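Side-chain contacts in AGR_L_2016p (Agrobacterium tumefaciens, PDB 2GVH), which probably hydrolyses the thioester bond of acyl-CoA substrates as a double hot-dog thioesterase, releasing free fatty acid and coenzyme A: residues L52-M55 against D56-A59; G175-G179 against G180-A184; A189-V192 against A193-Y197. All coordinates share one frame; numbering follows the deposited sequence.

Contact 1: residues L52-M55 against D56-A59; sequences LALM and DRVA
In helix 49-67, the first long helix of this hot-dog thioesterase, Leu54 and Arg57 sit side by side and point the same way. The antiparallel sheet wraps the helix as a bun does a sausage, the arrangement that names the fold. Leu54 reaches the arginine with a single methyl. Its CD2 lies over one face of the Arg57 guanidinium, and not at an edge. The methyl stands nearer to CZ, NH1 and NH2 than to NE, which is 4.0 Å from Leu54 CD2. The modelled 3.2 Å between Leu54 CD2 and Arg57 CZ is short and its exact value doubtful. Arg57 leaves the helix with CG anti to its backbone N and bends at the third torsion (chi3 -60°), which folds the guanidinium back over that methyl. Its NH1 makes a salt bridge with Glu164.

Met55, built as selenomethionine, turns into the sheet and packs among Phe93, Val109 and Phe129. Asp56 has a different setting. Its OD1 is hydrogen-bonded to Thr73 OG1, while OD2 makes a weak bond to Gly180 N of the second subunit. The CB of Asp56 lies 3.6 Å from Ala53 O.

The backbone keeps the helical i to i+4 pattern through all four pairs, as where Arg57 N donates to Ala53 O at 2.7 Å. On the next residue, Val58, the side chain lies close to the backbone. Val58 has CG1 between its backbone N and carbonyl carbon. That methyl therefore lies back along the helix over two carbonyl oxygens, with Val58 CG1 3.2 Å from Leu54 O and 3.3 Å from Met55 O.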
loop_
_atom_site.group_PDB
_atom_site.type_symbol
_atom_site.label_atom_id
_atom_site.label_comp_id
_atom_site.label_asym_id
_atom_site.label_seq_id
_atom_site.Cartn_x
_atom_site.Cartn_y
_atom_site.Cartn_z
ATOM N N LEU B 52 8.136 -0.867 -14.085
ATOM C CA LEU B 52 7.448 -1.671 -15.083
ATOM C C LEU B 52 5.954 -1.648 -14.865
ATOM O O LEU B 52 5.206 -1.339 -15.783
ATOM C CB LEU B 52 7.959 -3.102 -15.088
ATOM C CG LEU B 52 9.165 -3.214 -15.997
ATOM C CD1 LEU B 52 9.797 -4.575 -15.897
ATOM C CD2 LEU B 52 8.758 -2.917 -17.414
ATOM N N ALA B 53 5.528 -1.973 -13.651
ATOM C CA ALA B 53 4.107 -1.956 -13.294
ATOM C C ALA B 53 3.375 -0.654 -13.686
ATOM O O ALA B 53 2.266 -0.685 -14.195
ATOM C CB ALA B 53 3.958 -2.248 -11.782
ATOM N N LEU B 54 4.027 0.488 -13.484
ATOM C CA LEU B 54 3.433 1.785 -13.757
ATOM C C LEU B 54 3.321 2.001 -15.222
ATOM O O LEU B 54 2.317 2.556 -15.682
ATOM C CB LEU B 54 4.208 2.936 -13.124
ATOM C CG LEU B 54 4.105 3.103 -11.617
ATOM C CD1 LEU B 54 4.556 4.471 -11.132
ATOM C CD2 LEU B 54 2.724 2.917 -11.197
HETATM N N MSE B 55 4.318 1.553 -15.969
HETATM C CA MSE B 55 4.199 1.584 -17.420
HETATM C C MSE B 55 2.976 0.784 -17.880
HETATM O O MSE B 55 2.234 1.215 -18.752
HETATM C CB MSE B 55 5.452 1.055 -18.070
HETATM C CG MSE B 55 6.686 1.899 -17.801
HETATM SE SE MSE B 55 8.344 1.161 -18.617
HETATM C CE MSE B 55 8.031 1.769 -20.400
ATOM N N ASP B 56 2.742 -0.379 -17.280
ATOM C CA ASP B 56 1.594 -1.139 -17.685
ATOM C C ASP B 56 0.327 -0.444 -17.219
ATOM O O ASP B 56 -0.645 -0.371 -17.972
ATOM C CB ASP B 56 1.722 -2.584 -17.230
ATOM C CG ASP B 56 0.419 -3.351 -17.300
ATOM O OD1 ASP B 56 0.126 -3.946 -18.357
ATOM O OD2 ASP B 56 -0.293 -3.386 -16.259
ATOM N N ARG B 57 0.328 0.074 -15.973
ATOM C CA ARG B 57 -0.911 0.758 -15.492
ATOM C C ARG B 57 -1.380 1.871 -16.459
ATOM O O ARG B 57 -2.559 1.938 -16.831
ATOM C CB ARG B 57 -0.768 1.279 -14.080
ATOM C CG ARG B 57 -2.112 1.431 -13.316
ATOM C CD ARG B 57 -1.945 2.211 -11.993
ATOM N NE ARG B 57 -1.029 1.508 -11.138
ATOM C CZ ARG B 57 -0.234 2.071 -10.237
ATOM N NH1 ARG B 57 -0.220 3.382 -10.039
ATOM N NH2 ARG B 57 0.567 1.299 -9.524
ATOM N N VAL B 58 -0.471 2.720 -16.912
ATOM C CA VAL B 58 -0.913 3.833 -17.734
ATOM C C VAL B 58 -1.275 3.347 -19.140
ATOM O O VAL B 58 -2.091 3.956 -19.843
ATOM C CB VAL B 58 0.128 4.961 -17.750
ATOM C CG1 VAL B 58 1.534 4.417 -18.110
ATOM C CG2 VAL B 58 -0.308 6.093 -18.650
ATOM N N ALA B 59 -0.680 2.235 -19.539
ATOM C CA ALA B 59 -1.059 1.580 -20.762
ATOM C C ALA B 59 -2.500 1.139 -20.680
ATOM O O ALA B 59 -3.311 1.442 -21.574
ATOM C CB ALA B 59 -0.187 0.423 -21.008
#

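Contact 2: residues G175-G179 against G180-A184; sequences GRMFG and GEAIA
Gly179, Met177 and Glu181 carry this contact at the N-terminal end of helix 179-198, in the second hot-dog sequence region. Gly179 opens the helix. Its O accepts from Ile183 N at 2.7 Å, and Ile183 CG1 lies 3.3 Å from that same Gly179 O. The CB of Ala182 also lies close to this oxygen, so apolar carbons from two residues of the next turn crowd round it.

Phe178 is the N-cap residue. Its carbonyl oxygen takes two backbone bonds. Glu181 N is 2.8 Å from Phe178 O and lies well above the carbonyl plane. Ala182 N comes to the same Phe178 O at 3.2 Å, in that plane. Two donors thus grip one oxygen from different directions and tie the loop to the first turn. The Phe178 ring leads away from the helix and meets Phe60 of the third subunit edge-to-face.

Glu181 places its CB 3.3 Å from Phe178 O. The same CB is 4.1 Å from Met177 CE. Met177, built as selenomethionine, reaches from the loop to the first turn. CG is anti to its backbone N (chi1 -175°) and the rest of the chain is extended, which carries the methyl to the helix. There CE touches the backbone, 3.6 Å from Glu181 O. Just behind it, SE of Met177 packs 4.0 Å from Ala182 CB.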
loop_
_atom_site.group_PDB
_atom_site.type_symbol
_atom_site.label_atom_id
_atom_site.label_comp_id
_atom_site.label_asym_id
_atom_site.label_seq_id
_atom_site.Cartn_x
_atom_site.Cartn_y
_atom_site.Cartn_z
ATOM N N GLY B 175 -17.716 1.979 -1.243
ATOM C CA GLY B 175 -17.074 2.101 -2.576
ATOM C C GLY B 175 -16.685 3.526 -2.986
ATOM O O GLY B 175 -16.538 3.826 -4.176
ATOM N N ARG B 176 -16.505 4.408 -2.004
ATOM C CA ARG B 176 -16.310 5.821 -2.292
ATOM C C ARG B 176 -14.920 6.187 -1.864
ATOM O O ARG B 176 -14.497 5.816 -0.753
ATOM C CB ARG B 176 -17.302 6.681 -1.500
ATOM C CG ARG B 176 -18.721 6.574 -1.965
ATOM C CD ARG B 176 -19.593 7.699 -1.386
ATOM N NE ARG B 176 -21.023 7.415 -1.510
ATOM C CZ ARG B 176 -21.787 6.967 -0.514
ATOM N NH1 ARG B 176 -21.261 6.764 0.705
ATOM N NH2 ARG B 176 -23.082 6.741 -0.727
HETATM N N MSE B 177 -14.201 6.907 -2.719
HETATM C CA MSE B 177 -12.861 7.343 -2.358
HETATM C C MSE B 177 -12.962 8.295 -1.160
HETATM O O MSE B 177 -13.861 9.154 -1.142
HETATM C CB MSE B 177 -12.234 8.074 -3.522
HETATM C CG MSE B 177 -10.811 8.476 -3.317
HETATM SE SE MSE B 177 -10.144 9.341 -4.920
HETATM C CE MSE B 177 -8.211 8.998 -4.569
ATOM N N PHE B 178 -12.107 8.121 -0.153
ATOM C CA PHE B 178 -12.023 9.089 0.924
ATOM C C PHE B 178 -11.592 10.392 0.313
ATOM O O PHE B 178 -10.670 10.412 -0.519
ATOM C CB PHE B 178 -10.964 8.693 1.968
ATOM C CG PHE B 178 -11.290 7.430 2.689
ATOM C CD1 PHE B 178 -12.277 7.416 3.683
ATOM C CD2 PHE B 178 -10.633 6.241 2.384
ATOM C CE1 PHE B 178 -12.608 6.217 4.336
ATOM C CE2 PHE B 178 -10.963 5.045 3.033
ATOM C CZ PHE B 178 -11.945 5.032 4.019
ATOM N N GLY B 179 -12.216 11.481 0.748
ATOM C CA GLY B 179 -11.930 12.799 0.184
ATOM C C GLY B 179 -10.506 13.155 0.575
ATOM O O GLY B 179 -9.802 13.899 -0.153
ATOM N N GLY B 180 -10.054 12.655 1.724
ATOM C CA GLY B 180 -8.698 12.935 2.090
ATOM C C GLY B 180 -7.752 12.351 1.067
ATOM O O GLY B 180 -6.632 12.836 0.852
ATOM N N GLU B 181 -8.201 11.309 0.397
ATOM C CA GLU B 181 -7.296 10.633 -0.490
ATOM C C GLU B 181 -7.338 11.332 -1.851
ATOM O O GLU B 181 -6.376 11.367 -2.566
ATOM C CB GLU B 181 -7.625 9.146 -0.513
ATOM C CG GLU B 181 -6.453 8.321 -0.846
ATOM C CD GLU B 181 -5.777 7.827 0.372
ATOM O OE1 GLU B 181 -6.482 7.611 1.364
ATOM O OE2 GLU B 181 -4.546 7.666 0.359
ATOM N N ALA B 182 -8.459 11.951 -2.154
ATOM C CA ALA B 182 -8.565 12.810 -3.298
ATOM C C ALA B 182 -7.771 14.075 -3.089
ATOM O O ALA B 182 -7.195 14.635 -4.044
ATOM C CB ALA B 182 -9.998 13.132 -3.554
ATOM N N ILE B 183 -7.733 14.551 -1.837
ATOM C CA ILE B 183 -7.029 15.776 -1.548
ATOM C C ILE B 183 -5.555 15.502 -1.779
ATOM O O ILE B 183 -4.857 16.315 -2.390
ATOM C CB ILE B 183 -7.299 16.253 -0.120
ATOM C CG1 ILE B 183 -8.624 17.010 -0.039
ATOM C CG2 ILE B 183 -6.190 17.218 0.428
ATOM C CD1 ILE B 183 -9.139 17.082 1.395
ATOM N N ALA B 184 -5.094 14.339 -1.337
ATOM C CA ALA B 184 -3.654 14.032 -1.376
ATOM C C ALA B 184 -3.206 13.949 -2.834
ATOM O O ALA B 184 -2.152 14.410 -3.193
ATOM C CB ALA B 184 -3.349 12.756 -0.642
#

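Contact 3: residues A189-V192 against A193-Y197; sequences AAFV and AASRY
Val192 and Arg196 lie side by side one helical turn apart, and their side chains point the same way. The valine methyl CG1 sits over one face of the Arg196 guanidinium. It stands 3.8 Å above the plane, displaced toward the rim. The nearest of the planar atoms are NE and CZ, with Val192 CG1 4.0 Å from Arg196 NE. The valine presents this branch because CG1 is anti to its backbone N (chi1 163°). Arg196 runs extended from CG to NE, so its aliphatic part also passes the valine, with Arg196 CD 4.0 Å from Val192 CG1. At the end of the chain, NH2 of Arg196 forms a salt bridge with Glu92 of strand 89-100, which links the two hot-dog parts of the chain.

Phe191 and Ser195 pair in a similar way on another side of the helix. Ser195 CB lies over one face of the phenyl ring, 4.1 Å from Phe191 CE1. The same CB is 3.2 Å from Phe191 O. OG of Ser195 is turned anti to its backbone N and is hydrogen-bonded to Lys200 O.

Helix 179-198 is the long helix held in the curved sheet of a hot-dog fold. Ala189 and Ala193 touch Met162 and Val160 respectively on strand 160-165, and Ala190 and Ala194 meet Ile238 on strand 235-246.

The backbone bonds are of the i to i+4 kind. Ala194 CB lies 3.3 Å from Ala190 O, the oxygen that accepts from Ala194 N. Arg196 N bonds to Val192 O with an N-H...O angle of 171°, and Arg196 CB lies 3.4 Å from that same Val192 O.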
loop_
_atom_site.group_PDB
_atom_site.type_symbol
_atom_site.label_atom_id
_atom_site.label_comp_id
_atom_site.label_asym_id
_atom_site.label_seq_id
_atom_site.Cartn_x
_atom_site.Cartn_y
_atom_site.Cartn_z
ATOM N N ALA B 189 -0.303 16.598 -7.314
ATOM C CA ALA B 189 -0.262 17.427 -8.535
ATOM C C ALA B 189 0.280 18.844 -8.268
ATOM O O ALA B 189 1.021 19.392 -9.060
ATOM C CB ALA B 189 -1.631 17.467 -9.244
ATOM N N ALA B 190 -0.033 19.417 -7.120
ATOM C CA ALA B 190 0.490 20.736 -6.770
ATOM C C ALA B 190 2.011 20.686 -6.558
ATOM O O ALA B 190 2.746 21.596 -6.932
ATOM C CB ALA B 190 -0.165 21.231 -5.522
ATOM N N PHE B 191 2.492 19.612 -5.951
ATOM C CA PHE B 191 3.920 19.444 -5.799
ATOM C C PHE B 191 4.604 19.362 -7.153
ATOM O O PHE B 191 5.608 19.993 -7.372
ATOM C CB PHE B 191 4.209 18.189 -4.993
ATOM C CG PHE B 191 5.648 17.876 -4.923
ATOM C CD1 PHE B 191 6.301 17.299 -6.015
ATOM C CD2 PHE B 191 6.384 18.212 -3.810
ATOM C CE1 PHE B 191 7.656 17.043 -5.990
ATOM C CE2 PHE B 191 7.739 17.940 -3.772
ATOM C CZ PHE B 191 8.378 17.361 -4.862
ATOM N N VAL B 192 4.036 18.595 -8.079
ATOM C CA VAL B 192 4.607 18.441 -9.404
ATOM C C VAL B 192 4.721 19.799 -10.107
ATOM O O VAL B 192 5.822 20.238 -10.402
ATOM C CB VAL B 192 3.782 17.426 -10.248
ATOM C CG1 VAL B 192 4.088 17.535 -11.781
ATOM C CG2 VAL B 192 3.982 16.011 -9.726
ATOM N N ALA B 193 3.603 20.470 -10.360
ATOM C CA ALA B 193 3.599 21.812 -10.983
ATOM C C ALA B 193 4.503 22.854 -10.328
ATOM O O ALA B 193 5.285 23.503 -11.024
ATOM C CB ALA B 193 2.181 22.367 -11.066
ATOM N N ALA B 194 4.393 23.045 -9.012
ATOM C CA ALA B 194 5.351 23.914 -8.271
ATOM C C ALA B 194 6.800 23.590 -8.553
ATOM O O ALA B 194 7.582 24.458 -8.924
ATOM C CB ALA B 194 5.127 23.837 -6.725
ATOM N N SER B 195 7.146 22.324 -8.386
ATOM C CA SER B 195 8.551 21.904 -8.419
ATOM C C SER B 195 9.107 22.041 -9.799
ATOM O O SER B 195 10.218 22.508 -9.988
ATOM C CB SER B 195 8.694 20.467 -7.944
ATOM O OG SER B 195 10.015 20.045 -8.145
ATOM N N ARG B 196 8.318 21.633 -10.772
ATOM C CA ARG B 196 8.659 21.879 -12.187
ATOM C C ARG B 196 8.915 23.342 -12.448
ATOM O O ARG B 196 9.879 23.676 -13.100
ATOM C CB ARG B 196 7.585 21.329 -13.139
ATOM C CG ARG B 196 7.709 19.818 -13.331
ATOM C CD ARG B 196 6.658 19.285 -14.262
ATOM N NE ARG B 196 6.833 17.873 -14.604
ATOM C CZ ARG B 196 5.966 17.187 -15.346
ATOM N NH1 ARG B 196 4.865 17.772 -15.811
ATOM N NH2 ARG B 196 6.189 15.916 -15.642
ATOM N N TYR B 197 8.088 24.217 -11.886
ATOM C CA TYR B 197 8.231 25.661 -12.111
ATOM C C TYR B 197 9.537 26.203 -11.559
ATOM O O TYR B 197 10.235 26.922 -12.229
ATOM C CB TYR B 197 7.069 26.416 -11.472
ATOM C CG TYR B 197 7.055 27.872 -11.809
ATOM C CD1 TYR B 197 6.444 28.325 -12.976
ATOM C CD2 TYR B 197 7.676 28.807 -10.984
ATOM C CE1 TYR B 197 6.439 29.674 -13.309
ATOM C CE2 TYR B 197 7.678 30.166 -11.317
ATOM C CZ TYR B 197 7.051 30.584 -12.482
ATOM O OH TYR B 197 7.033 31.914 -12.837
#

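The three contacts follow one another along the chain. Contact 1 lies on helix 49-67, in the first thioesterase-family region. Contacts 2 and 3 share helix 179-198, in the second. Contact 2 is at the start of that helix and contact 3 near its end. Their centres are about 20 Å apart, and their nearest atoms about 5 Å. Contact 1 is about 22 Å from each of the others, centre to centre. One chain thus carries two hot-dog units in tandem, each helix on its own five-stranded antiparallel sheet. The first helix of one copy packs against the start of the second helix of another, which joins the subunits. Contact 3 touches no other subunit.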